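Local coordinates for putative uncharacterized protein (Leishmania major, PDB 3M3I) that is of unknown function but belongs to the DUF985 family of the cupin superfamily, whose members share a beta-barrel fold, at residues S71-H76 with F156-A161; H33-Y38 with I63-T68; P91-V96 with R133-A138. One frame throughout, in Å; residues are numbered along the deposited sequence.

Interaction 1: S71-H76 with F156-A161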
ATOM      1  N   SER A  71      22.576  -1.561  -3.020  1.00 82.40           N
ATOM      2  CA  SER A  71      21.755  -2.675  -2.524  1.00 80.46           C
ATOM      3  C   SER A  71      20.432  -2.865  -3.295  1.00 77.39           C
ATOM      4  O   SER A  71      19.349  -2.619  -2.775  1.00 75.78           O
ATOM      5  CB  SER A  71      21.475  -2.506  -1.029  1.00 80.85           C
ATOM      6  OG  SER A  71      21.176  -3.755  -0.431  1.00 80.37           O
ATOM      7  N   PRO A  72      20.518  -3.339  -4.540  1.00 76.89           N
ATOM      8  CA  PRO A  72      19.303  -3.692  -5.274  1.00 74.45           C
ATOM      9  C   PRO A  72      18.618  -4.933  -4.717  1.00 73.31           C
ATOM     10  O   PRO A  72      19.244  -5.697  -4.014  1.00 74.50           O
ATOM     11  CB  PRO A  72      19.820  -3.970  -6.683  1.00 74.90           C
ATOM     12  CG  PRO A  72      21.259  -4.314  -6.506  1.00 77.43           C
ATOM     13  CD  PRO A  72      21.736  -3.525  -5.346  1.00 78.91           C
ATOM     14  N   SER A  73      17.335  -5.123  -5.018  1.00 71.39           N
ATOM     15  CA  SER A  73      16.640  -6.376  -4.711  1.00 70.57           C
ATOM     16  C   SER A  73      16.860  -7.298  -5.901  1.00 70.55           C
ATOM     17  O   SER A  73      16.517  -6.950  -7.010  1.00 69.92           O
ATOM     18  CB  SER A  73      15.151  -6.114  -4.476  1.00 69.06           C
ATOM     19  OG  SER A  73      14.326  -7.242  -4.749  1.00 68.35           O
ATOM     20  N   HIS A  74      17.450  -8.466  -5.685  1.00 71.50           N
ATOM     21  CA  HIS A  74      17.824  -9.347  -6.793  1.00 71.90           C
ATOM     22  C   HIS A  74      16.658 -10.208  -7.205  1.00 70.67           C
ATOM     23  O   HIS A  74      15.712 -10.375  -6.447  1.00 69.92           O
ATOM     24  CB  HIS A  74      19.009 -10.224  -6.404  1.00 73.96           C
ATOM     25  CG  HIS A  74      20.268  -9.455  -6.163  1.00 75.84           C
ATOM     26  ND1 HIS A  74      20.548  -8.851  -4.960  1.00 76.66           N
ATOM     27  CD2 HIS A  74      21.312  -9.180  -6.977  1.00 77.39           C
ATOM     28  CE1 HIS A  74      21.716  -8.241  -5.038  1.00 78.72           C
ATOM     29  NE2 HIS A  74      22.197  -8.420  -6.255  1.00 79.22           N
ATOM     30  N   LEU A  75      16.735 -10.754  -8.411  1.00 70.78           N
ATOM     31  CA  LEU A  75      15.635 -11.522  -8.986  1.00 69.97           C
ATOM     32  C   LEU A  75      15.120 -12.639  -8.064  1.00 70.19           C
ATOM     33  O   LEU A  75      15.856 -13.546  -7.669  1.00 71.47           O
ATOM     34  CB  LEU A  75      16.026 -12.075 -10.362  1.00 70.59           C
ATOM     35  CG  LEU A  75      16.324 -11.024 -11.451  1.00 70.57           C
ATOM     36  CD1 LEU A  75      16.505 -11.653 -12.822  1.00 71.26           C
ATOM     37  CD2 LEU A  75      15.226  -9.973 -11.525  1.00 69.35           C
ATOM     38  N   HIS A  76      13.849 -12.539  -7.704  1.00 69.27           N
ATOM     39  CA  HIS A  76      13.190 -13.531  -6.865  1.00 69.67           C
ATOM     40  C   HIS A  76      11.747 -13.751  -7.340  1.00 69.18           C
ATOM     41  O   HIS A  76      11.257 -13.057  -8.242  1.00 68.53           O
ATOM     42  CB  HIS A  76      13.203 -13.070  -5.410  1.00 69.74           C
ATOM     43  CG  HIS A  76      12.457 -11.797  -5.176  1.00 68.64           C
ATOM     44  ND1 HIS A  76      12.953 -10.567  -5.547  1.00 68.16           N
ATOM     45  CD2 HIS A  76      11.243 -11.564  -4.627  1.00 68.25           C
ATOM     46  CE1 HIS A  76      12.082  -9.628  -5.225  1.00 67.47           C
ATOM     47  NE2 HIS A  76      11.034 -10.207  -4.668  1.00 67.51           N
ATOM     48  N   PHE A 156      11.069 -11.133 -10.568  1.00 67.05           N
ATOM     49  CA  PHE A 156      11.233  -9.681 -10.474  1.00 66.86           C
ATOM     50  C   PHE A 156      12.265  -9.191  -9.447  1.00 66.37           C
ATOM     51  O   PHE A 156      12.621  -9.903  -8.506  1.00 65.79           O
ATOM     52  CB  PHE A 156       9.888  -9.031 -10.174  1.00 65.97           C
ATOM     53  CG  PHE A 156       9.367  -9.297  -8.794  1.00 64.46           C
ATOM     54  CD1 PHE A 156       8.968 -10.558  -8.417  1.00 64.08           C
ATOM     55  CD2 PHE A 156       9.230  -8.274  -7.884  1.00 63.81           C
ATOM     56  CE1 PHE A 156       8.477 -10.796  -7.162  1.00 63.17           C
ATOM     57  CE2 PHE A 156       8.729  -8.516  -6.629  1.00 62.88           C
ATOM     58  CZ  PHE A 156       8.349  -9.768  -6.272  1.00 62.60           C
ATOM     59  N   GLY A 157      12.714  -7.951  -9.622  1.00 66.88           N
ATOM     60  CA  GLY A 157      13.701  -7.350  -8.714  1.00 66.71           C
ATOM     61  C   GLY A 157      13.589  -5.845  -8.758  1.00 66.98           C
ATOM     62  O   GLY A 157      12.769  -5.341  -9.500  1.00 67.47           O
ATOM     63  N   SER A 158      14.400  -5.126  -7.982  1.00 67.01           N
ATOM     64  CA  SER A 158      14.350  -3.675  -8.008  1.00 67.64           C
ATOM     65  C   SER A 158      15.717  -3.007  -7.899  1.00 68.92           C
ATOM     66  O   SER A 158      16.665  -3.611  -7.423  1.00 69.01           O
ATOM     67  CB  SER A 158      13.384  -3.144  -6.940  1.00 66.39           C
ATOM     68  OG  SER A 158      13.951  -3.148  -5.649  1.00 65.67           O
ATOM     69  N   SER A 159      15.802  -1.764  -8.394  1.00 70.32           N
ATOM     70  CA  SER A 159      17.042  -0.992  -8.363  1.00 71.94           C
ATOM     71  C   SER A 159      16.769   0.501  -8.370  1.00 73.00           C
ATOM     72  O   SER A 159      15.659   0.943  -8.690  1.00 73.01           O
ATOM     73  CB  SER A 159      17.955  -1.352  -9.544  1.00 74.13           C
ATOM     74  OG  SER A 159      17.416  -0.904 -10.769  1.00 75.65           O
ATOM     75  N   VAL A 160      17.792   1.273  -8.012  1.00 74.24           N
ATOM     76  CA  VAL A 160      17.727   2.733  -8.055  1.00 75.84           C
ATOM     77  C   VAL A 160      18.944   3.261  -8.795  1.00 78.62           C
ATOM     78  O   VAL A 160      20.055   2.767  -8.597  1.00 79.01           O
ATOM     79  CB  VAL A 160      17.713   3.343  -6.647  1.00 74.93           C
ATOM     80  CG1 VAL A 160      17.412   4.841  -6.722  1.00 76.81           C
ATOM     81  CG2 VAL A 160      16.705   2.620  -5.758  1.00 72.43           C
ATOM     82  N   ALA A 161      18.724   4.267  -9.638  1.00 80.95           N
ATOM     83  CA  ALA A 161      19.777   4.853 -10.466  1.00 84.21           C
ATOM     84  C   ALA A 161      20.769   5.647  -9.615  1.00 85.12           C
ATOM     85  O   ALA A 161      20.383   6.282  -8.624  1.00 84.10           O
ATOM     86  CB  ALA A 161      19.165   5.758 -11.558  1.00 86.87           C
TER
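The rings of H76 and F156 lie obliquely over each other, their centroids 4.2 Å apart and their planes at 47°. The imidazole comes in over one face of the phenyl ring, and H76 NE2 is 3.2 Å from F156 CZ. Both side chains place CG between the backbone N and the carbonyl carbon (chi1 62° for H76, 70° for F156), and the rings meet on the face shared with S73 and S158. The other imidazole nitrogen fixes the rotation of the ring. H76 ND1 donates to H74 O at 2.9 Å, and this oxygen lies almost in the ring plane. Two antiparallel hydrogen-bonded pairs, S73 with S158 and H76 with F156, give four backbone bonds, but the register slips by one residue between them. This is a beta bulge, and it sits where the chain turns a corner at L75, within the cupin-family part of the chain. L75 CD2 reaches back over the F156-G157 peptide, 3.7 Å from G157 N. At the bulge G157 has no side chain, and its CA approaches S73 O to 3.3 Å. S73 and S158 are side by side, with S73 CB 3.4 Å from S158 OG. The hydroxyl of S73 has E35 as its partner, while F65 packs against both serines.

Interaction 2: H33-Y38 with I63-T68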
ATOM      1  N   HIS A  33      17.397  -7.410   3.832  1.00 71.53           N
ATOM      2  CA  HIS A  33      16.503  -8.435   3.342  1.00 73.39           C
ATOM      3  C   HIS A  33      17.322  -9.411   2.492  1.00 76.48           C
ATOM      4  O   HIS A  33      18.268  -9.005   1.826  1.00 76.32           O
ATOM      5  CB  HIS A  33      15.405  -7.770   2.506  1.00 71.60           C
ATOM      6  CG  HIS A  33      14.221  -8.641   2.256  1.00 73.58           C
ATOM      7  ND1 HIS A  33      14.255  -9.707   1.387  1.00 76.65           N
ATOM      8  CD2 HIS A  33      12.969  -8.608   2.763  1.00 73.54           C
ATOM      9  CE1 HIS A  33      13.075 -10.295   1.371  1.00 78.43           C
ATOM     10  NE2 HIS A  33      12.273  -9.642   2.191  1.00 76.55           N
ATOM     11  N   PRO A  34      16.990 -10.713   2.540  1.00 75.97           N
ATOM     12  CA  PRO A  34      17.698 -11.690   1.712  1.00 78.77           C
ATOM     13  C   PRO A  34      17.899 -11.250   0.248  1.00 76.47           C
ATOM     14  O   PRO A  34      19.035 -11.231  -0.233  1.00 76.62           O
ATOM     15  CB  PRO A  34      16.808 -12.928   1.823  1.00 82.92           C
ATOM     16  CG  PRO A  34      16.196 -12.823   3.187  1.00 83.35           C
ATOM     17  CD  PRO A  34      16.160 -11.375   3.567  1.00 78.48           C
ATOM     18  N   GLU A  35      16.811 -10.871  -0.431  1.00 74.90           N
ATOM     19  CA  GLU A  35      16.855 -10.416  -1.839  1.00 73.53           C
ATOM     20  C   GLU A  35      17.830  -9.236  -2.070  1.00 70.46           C
ATOM     21  O   GLU A  35      18.414  -9.093  -3.147  1.00 70.20           O
ATOM     22  CB  GLU A  35      15.432 -10.040  -2.318  1.00 73.26           C
ATOM     23  CG  GLU A  35      14.848  -8.748  -1.675  1.00 70.18           C
ATOM     24  CD  GLU A  35      13.367  -8.528  -1.956  1.00 71.04           C
ATOM     25  OE1 GLU A  35      12.523  -9.331  -1.489  1.00 73.44           O
ATOM     26  OE2 GLU A  35      13.027  -7.534  -2.641  1.00 70.07           O
ATOM     27  N   GLY A  36      18.003  -8.412  -1.041  1.00 68.87           N
ATOM     28  CA  GLY A  36      18.845  -7.230  -1.096  1.00 67.17           C
ATOM     29  C   GLY A  36      18.026  -6.118  -0.497  1.00 65.57           C
ATOM     30  O   GLY A  36      16.927  -6.375  -0.012  1.00 65.56           O
ATOM     31  N   GLY A  37      18.537  -4.891  -0.517  1.00 64.87           N
ATOM     32  CA  GLY A  37      17.825  -3.767   0.062  1.00 64.20           C
ATOM     33  C   GLY A  37      17.494  -3.944   1.528  1.00 64.60           C
ATOM     34  O   GLY A  37      17.957  -4.866   2.156  1.00 65.84           O
ATOM     35  N   TYR A  38      16.665  -3.051   2.062  1.00 64.11           N
ATOM     36  CA  TYR A  38      16.390  -3.002   3.498  1.00 64.72           C
ATOM     37  C   TYR A  38      14.884  -3.138   3.777  1.00 63.70           C
ATOM     38  O   TYR A  38      14.063  -2.826   2.922  1.00 63.01           O
ATOM     39  CB  TYR A  38      16.988  -1.718   4.084  1.00 66.17           C
ATOM     40  CG  TYR A  38      18.481  -1.600   3.791  1.00 68.02           C
ATOM     41  CD1 TYR A  38      18.936  -1.135   2.563  1.00 67.81           C
ATOM     42  CD2 TYR A  38      19.432  -1.981   4.731  1.00 70.66           C
ATOM     43  CE1 TYR A  38      20.294  -1.043   2.277  1.00 69.74           C
ATOM     44  CE2 TYR A  38      20.794  -1.887   4.457  1.00 73.07           C
ATOM     45  CZ  TYR A  38      21.217  -1.422   3.220  1.00 72.37           C
ATOM     46  OH  TYR A  38      22.569  -1.324   2.931  1.00 74.99           O
ATOM     47  N   ILE A  63       5.109  -4.509   4.515  1.00 57.41           N
ATOM     48  CA  ILE A  63       6.472  -4.142   4.901  1.00 57.55           C
ATOM     49  C   ILE A  63       6.840  -2.763   4.390  1.00 58.30           C
ATOM     50  O   ILE A  63       6.227  -2.246   3.475  1.00 59.06           O
ATOM     51  CB  ILE A  63       7.540  -5.138   4.362  1.00 58.11           C
ATOM     52  CG1 ILE A  63       7.637  -5.087   2.842  1.00 59.30           C
ATOM     53  CG2 ILE A  63       7.253  -6.574   4.799  1.00 57.71           C
ATOM     54  CD1 ILE A  63       8.870  -5.787   2.300  1.00 60.61           C
ATOM     55  N   TYR A  64       7.843  -2.166   5.025  1.00 58.45           N
ATOM     56  CA  TYR A  64       8.558  -1.042   4.469  1.00 59.50           C
ATOM     57  C   TYR A  64       9.758  -1.607   3.704  1.00 60.69           C
ATOM     58  O   TYR A  64      10.472  -2.440   4.218  1.00 60.64           O
ATOM     59  CB  TYR A  64       9.054  -0.150   5.574  1.00 59.36           C
ATOM     60  CG  TYR A  64       8.008   0.684   6.283  1.00 58.97           C
ATOM     61  CD1 TYR A  64       7.311   1.688   5.615  1.00 59.71           C
ATOM     62  CD2 TYR A  64       7.761   0.511   7.630  1.00 58.50           C
ATOM     63  CE1 TYR A  64       6.385   2.475   6.277  1.00 59.88           C
ATOM     64  CE2 TYR A  64       6.836   1.285   8.293  1.00 58.74           C
ATOM     65  CZ  TYR A  64       6.156   2.267   7.621  1.00 59.38           C
ATOM     66  OH  TYR A  64       5.240   3.044   8.298  1.00 60.10           O
ATOM     67  N   PHE A  65       9.972  -1.169   2.473  1.00 70.04           N
ATOM     68  CA  PHE A  65      11.122  -1.618   1.705  1.00 69.82           C
ATOM     69  C   PHE A  65      11.921  -0.435   1.179  1.00 70.30           C
ATOM     70  O   PHE A  65      11.364   0.433   0.525  1.00 70.07           O
ATOM     71  CB  PHE A  65      10.678  -2.506   0.544  1.00 68.73           C
ATOM     72  CG  PHE A  65      11.818  -3.088  -0.217  1.00 68.68           C
ATOM     73  CD1 PHE A  65      12.497  -4.193   0.267  1.00 69.20           C
ATOM     74  CD2 PHE A  65      12.246  -2.511  -1.393  1.00 68.48           C
ATOM     75  CE1 PHE A  65      13.567  -4.727  -0.427  1.00 69.51           C
ATOM     76  CE2 PHE A  65      13.314  -3.043  -2.096  1.00 68.73           C
ATOM     77  CZ  PHE A  65      13.979  -4.150  -1.605  1.00 69.26           C
ATOM     78  N   LEU A  66      13.222  -0.410   1.461  1.00 71.37           N
ATOM     79  CA  LEU A  66      14.123   0.626   0.927  1.00 72.30           C
ATOM     80  C   LEU A  66      15.208  -0.020   0.061  1.00 72.56           C
ATOM     81  O   LEU A  66      15.716  -1.096   0.367  1.00 72.84           O
ATOM     82  CB  LEU A  66      14.705   1.483   2.059  1.00 74.10           C
ATOM     83  CG  LEU A  66      15.714   2.607   1.759  1.00 75.79           C
ATOM     84  CD1 LEU A  66      15.709   3.697   2.851  1.00 77.38           C
ATOM     85  CD2 LEU A  66      17.124   2.052   1.598  1.00 77.17           C
ATOM     86  N   CYS A  67      15.544   0.659  -1.029  1.00 72.74           N
ATOM     87  CA  CYS A  67      16.465   0.171  -2.055  1.00 73.10           C
ATOM     88  C   CYS A  67      17.509   1.271  -2.291  1.00 75.08           C
ATOM     89  O   CYS A  67      17.180   2.443  -2.236  1.00 75.51           O
ATOM     90  CB  CYS A  67      15.663  -0.099  -3.321  1.00 71.58           C
ATOM     91  SG  CYS A  67      16.393  -1.143  -4.605  1.00 71.53           S
ATOM     92  N   THR A  68      18.760   0.884  -2.527  1.00 76.62           N
ATOM     93  CA  THR A  68      19.850   1.821  -2.820  1.00 79.03           C
ATOM     94  C   THR A  68      20.576   1.353  -4.082  1.00 79.57           C
ATOM     95  O   THR A  68      20.345   0.243  -4.539  1.00 78.24           O
ATOM     96  CB  THR A  68      20.852   1.903  -1.646  1.00 81.52           C
ATOM     97  OG1 THR A  68      21.200   0.580  -1.222  1.00 81.56           O
ATOM     98  CG2 THR A  68      20.261   2.655  -0.462  1.00 81.59           C
TER
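The F65 ring meets the 33-38 loop along one side. G36 O lies at its edge, near the ring plane, 3.8 Å from F65 CE1. The carboxylate of E35 and the carbonyl of Y38 approach obliquely. E35 OE2 is 3.6 Å from F65 CE1, with the carboxylate and ring planes 45° apart, and Y38 O is 3.4 Å from F65 CD1. W84 meets the same phenyl ring, with the planes steeply inclined. The Y38 ring has T68 OG1 at its edge, in plane, 4.0 Å from Y38 CE1. L66 CD2 comes obliquely to the same ring, 3.8 Å from Y38 CD1, and I25 of helix 21-27 also packs on Y38.

Y38 and L66 form an antiparallel hydrogen-bonded pair. Y38 N donates to L66 O at 2.8 Å and L66 N to Y38 O. A type I turn from H33 to G36 leads the loop toward this pair. G37 then passes close to the strand with positive phi (58°). With no side chain, it can bring its CA to 3.4 Å from L66 O.

The loop between strands 31-32 and 38-44 thus leads Y38 into its pair with L66, where strand 38-44 lies antiparallel to strand 56-67 in the larger sheet. G36 O faces the rim of F65, where ring hydrogens carry slight positive charge, so this approach is probably mildly attractive. E35 OE2 has a hydrogen bond with S73 OG. The buried carboxylate is therefore held by a hydroxyl as well as bordered by a ring.

Interaction 3: P91-V96 with R133-A138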
ATOM      1  N   PRO A  91      12.587   7.529  -7.683  1.00 66.23           N
ATOM      2  CA  PRO A  91      11.796   6.436  -8.230  1.00 64.88           C
ATOM      3  C   PRO A  91      12.490   5.109  -8.106  1.00 64.10           C
ATOM      4  O   PRO A  91      13.710   5.032  -8.243  1.00 65.23           O
ATOM      5  CB  PRO A  91      11.659   6.785  -9.718  1.00 66.40           C
ATOM      6  CG  PRO A  91      12.594   7.876  -9.973  1.00 68.76           C
ATOM      7  CD  PRO A  91      12.755   8.603  -8.672  1.00 68.54           C
ATOM      8  N   LEU A  92      11.698   4.073  -7.870  1.00 62.78           N
ATOM      9  CA  LEU A  92      12.176   2.711  -7.767  1.00 62.42           C
ATOM     10  C   LEU A  92      11.932   2.041  -9.123  1.00 62.24           C
ATOM     11  O   LEU A  92      10.791   2.006  -9.608  1.00 61.85           O
ATOM     12  CB  LEU A  92      11.378   1.994  -6.683  1.00 61.84           C
ATOM     13  CG  LEU A  92      11.958   0.748  -6.025  1.00 62.45           C
ATOM     14  CD1 LEU A  92      12.710   1.124  -4.763  1.00 63.66           C
ATOM     15  CD2 LEU A  92      10.834  -0.201  -5.686  1.00 62.33           C
ATOM     16  N   GLN A  93      12.986   1.528  -9.744  1.00 62.98           N
ATOM     17  CA  GLN A  93      12.835   0.818 -10.997  1.00 63.01           C
ATOM     18  C   GLN A  93      12.622  -0.652 -10.712  1.00 62.27           C
ATOM     19  O   GLN A  93      13.484  -1.317 -10.131  1.00 62.90           O
ATOM     20  CB  GLN A  93      14.038   1.019 -11.908  1.00 64.76           C
ATOM     21  CG  GLN A  93      13.801   0.473 -13.296  1.00 65.15           C
ATOM     22  CD  GLN A  93      14.949   0.711 -14.239  1.00 67.55           C
ATOM     23  OE1 GLN A  93      15.629   1.724 -14.166  1.00 69.37           O
ATOM     24  NE2 GLN A  93      15.155  -0.219 -15.149  1.00 67.99           N
ATOM     25  N   LEU A  94      11.451  -1.135 -11.106  1.00 61.56           N
ATOM     26  CA  LEU A  94      11.058  -2.510 -10.932  1.00 61.33           C
ATOM     27  C   LEU A  94      11.349  -3.220 -12.242  1.00 61.63           C
ATOM     28  O   LEU A  94      10.984  -2.729 -13.314  1.00 61.88           O
ATOM     29  CB  LEU A  94       9.563  -2.614 -10.619  1.00 61.09           C
ATOM     30  CG  LEU A  94       9.119  -2.501  -9.172  1.00 61.31           C
ATOM     31  CD1 LEU A  94       7.614  -2.312  -9.098  1.00 61.75           C
ATOM     32  CD2 LEU A  94       9.533  -3.774  -8.440  1.00 62.16           C
ATOM     33  N   HIS A  95      11.997  -4.371 -12.144  1.00 62.09           N
ATOM     34  CA  HIS A  95      12.348  -5.187 -13.293  1.00 62.56           C
ATOM     35  C   HIS A  95      11.490  -6.432 -13.216  1.00 62.49           C
ATOM     36  O   HIS A  95      11.797  -7.329 -12.436  1.00 63.25           O
ATOM     37  CB  HIS A  95      13.834  -5.565 -13.236  1.00 63.91           C
ATOM     38  CG  HIS A  95      14.759  -4.387 -13.200  1.00 64.76           C
ATOM     39  ND1 HIS A  95      15.681  -4.130 -14.192  1.00 66.31           N
ATOM     40  CD2 HIS A  95      14.909  -3.402 -12.282  1.00 64.74           C
ATOM     41  CE1 HIS A  95      16.357  -3.039 -13.885  1.00 67.42           C
ATOM     42  NE2 HIS A  95      15.901  -2.574 -12.736  1.00 66.32           N
ATOM     43  N   VAL A  96      10.435  -6.501 -14.010  1.00 62.24           N
ATOM     44  CA  VAL A  96       9.427  -7.555 -13.876  1.00 62.66           C
ATOM     45  C   VAL A  96       9.400  -8.471 -15.105  1.00 63.17           C
ATOM     46  O   VAL A  96       9.061  -8.027 -16.196  1.00 63.29           O
ATOM     47  CB  VAL A  96       8.014  -6.937 -13.684  1.00 62.78           C
ATOM     48  CG1 VAL A  96       6.971  -8.016 -13.479  1.00 64.01           C
ATOM     49  CG2 VAL A  96       7.997  -5.971 -12.507  1.00 62.38           C
ATOM     50  N   ARG A 133       9.806  -2.915 -17.609  1.00 96.12           N
ATOM     51  CA  ARG A 133      10.469  -1.958 -16.737  1.00 96.57           C
ATOM     52  C   ARG A 133       9.415  -0.978 -16.228  1.00 98.03           C
ATOM     53  O   ARG A 133       8.731  -0.327 -17.016  1.00103.64           O
ATOM     54  CB  ARG A 133      11.584  -1.230 -17.499  1.00103.16           C
ATOM     55  CG  ARG A 133      12.255  -0.069 -16.752  1.00106.25           C
ATOM     56  CD  ARG A 133      13.354   0.563 -17.614  1.00114.05           C
ATOM     57  NE  ARG A 133      13.791   1.861 -17.103  1.00119.38           N
ATOM     58  CZ  ARG A 133      13.125   3.008 -17.258  1.00124.25           C
ATOM     59  NH1 ARG A 133      11.968   3.042 -17.913  1.00124.97           N
ATOM     60  NH2 ARG A 133      13.618   4.133 -16.744  1.00129.72           N
ATOM     61  N   VAL A 134       9.273  -0.893 -14.910  1.00 94.12           N
ATOM     62  CA  VAL A 134       8.302   0.002 -14.291  1.00 95.92           C
ATOM     63  C   VAL A 134       9.007   0.897 -13.281  1.00 97.37           C
ATOM     64  O   VAL A 134       9.786   0.416 -12.463  1.00 94.12           O
ATOM     65  CB  VAL A 134       7.190  -0.803 -13.601  1.00 91.10           C
ATOM     66  CG1 VAL A 134       6.197   0.105 -12.902  1.00 93.87           C
ATOM     67  CG2 VAL A 134       6.482  -1.687 -14.612  1.00 91.23           C
ATOM     68  N   LEU A 135       8.750   2.201 -13.362  1.00 63.69           N
ATOM     69  CA  LEU A 135       9.243   3.153 -12.368  1.00 63.54           C
ATOM     70  C   LEU A 135       8.139   3.420 -11.368  1.00 61.72           C
ATOM     71  O   LEU A 135       7.131   3.956 -11.736  1.00 60.65           O
ATOM     72  CB  LEU A 135       9.650   4.466 -13.023  1.00 64.33           C
ATOM     73  CG  LEU A 135      10.907   4.440 -13.896  1.00 66.87           C
ATOM     74  CD1 LEU A 135      10.921   5.621 -14.856  1.00 67.62           C
ATOM     75  CD2 LEU A 135      12.143   4.434 -13.039  1.00 69.13           C
ATOM     76  N   VAL A 136       8.328   3.029 -10.112  1.00 61.84           N
ATOM     77  CA  VAL A 136       7.416   3.387  -9.019  1.00 60.72           C
ATOM     78  C   VAL A 136       7.892   4.722  -8.466  1.00 61.63           C
ATOM     79  O   VAL A 136       9.006   4.817  -7.952  1.00 63.51           O
ATOM     80  CB  VAL A 136       7.433   2.306  -7.901  1.00 61.05           C
ATOM     81  CG1 VAL A 136       6.669   2.785  -6.637  1.00 60.54           C
ATOM     82  CG2 VAL A 136       6.848   1.017  -8.428  1.00 60.97           C
ATOM     83  N   GLY A 137       7.068   5.761  -8.597  1.00 61.05           N
ATOM     84  CA  GLY A 137       7.511   7.128  -8.250  1.00 62.81           C
ATOM     85  C   GLY A 137       6.378   8.136  -8.246  1.00 62.49           C
ATOM     86  O   GLY A 137       5.222   7.767  -8.476  1.00 60.89           O
ATOM     87  N   ALA A 138       6.713   9.402  -7.988  1.00 64.74           N
ATOM     88  CA  ALA A 138       5.718  10.470  -7.808  1.00 65.45           C
ATOM     89  C   ALA A 138       5.670  11.503  -8.943  1.00 66.66           C
ATOM     90  O   ALA A 138       4.851  12.424  -8.908  1.00 67.77           O
ATOM     91  CB  ALA A 138       5.956  11.184  -6.470  1.00 68.13           C
TER
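Q93 reaches across to strand 133-136 on the face it shares with L135 and R133. Its CB lies 4.1 Å from L135 CD2. With CG anti to the backbone N (chi1 -171°) and the chain extended beyond it, the side chain runs on toward R133. Q93 CG comes 3.8 Å from R133 CG, and Q93 CD lies beside R133 NE. At the tip, Q93 NE2 is 3.2 Å from R133 CD. It also lies at the edge of the guanidinium, near its plane, but both groups are donors there and no hydrogen bond forms. The two side chains cross at about a right angle, with amide and guanidinium planes 72° apart. This crossing lies at the exposed rim of the contact, and R133 also touches a crystal neighbour.

The other face is apolar. L94 CD1 touches V136 CG2 at 3.5 Å, and L92 CB faces V136 CB at 4.1 Å. W84 of strand 81-87 packs on both leucines. Between the faces, L92 pairs with V136 and L94 with V134 through four backbone bonds, among them L94 N to V134 O at 2.6 Å.

The strand directions are 152° apart, a twisted antiparallel ladder. Strand 130-136 is outermost in the five-stranded sheet of this chain, with L145 bonded to L135 and G137 beyond it. The arrangement is consistent with the double-stranded beta-helix (jelly-roll) barrel of the cupin superfamily.

Interactions 1 and 3 share one sheet. Strand 155-159 lies beside strand 92-98, with G157 O 2.9 Å from H95 N and S159 N 2.9 Å from Q93 O, both probable hydrogen bonds. Along the chain, interaction 3 is nested inside the loop closed by interaction 1. Their centres are about 10 Å apart. Interaction 2 lies in the other sheet, its centre about 9 Å from that of interaction 1. E35 joins these two: besides its carboxylate bond to S73, E35 O is 2.8 Å from H74 N, a probable hydrogen bond. Interactions 2 and 3 meet where C67 CB packs 3.5 Å from L92 CD1. These touches of E35 and C67 connect the two sheets of a cupin-like fold.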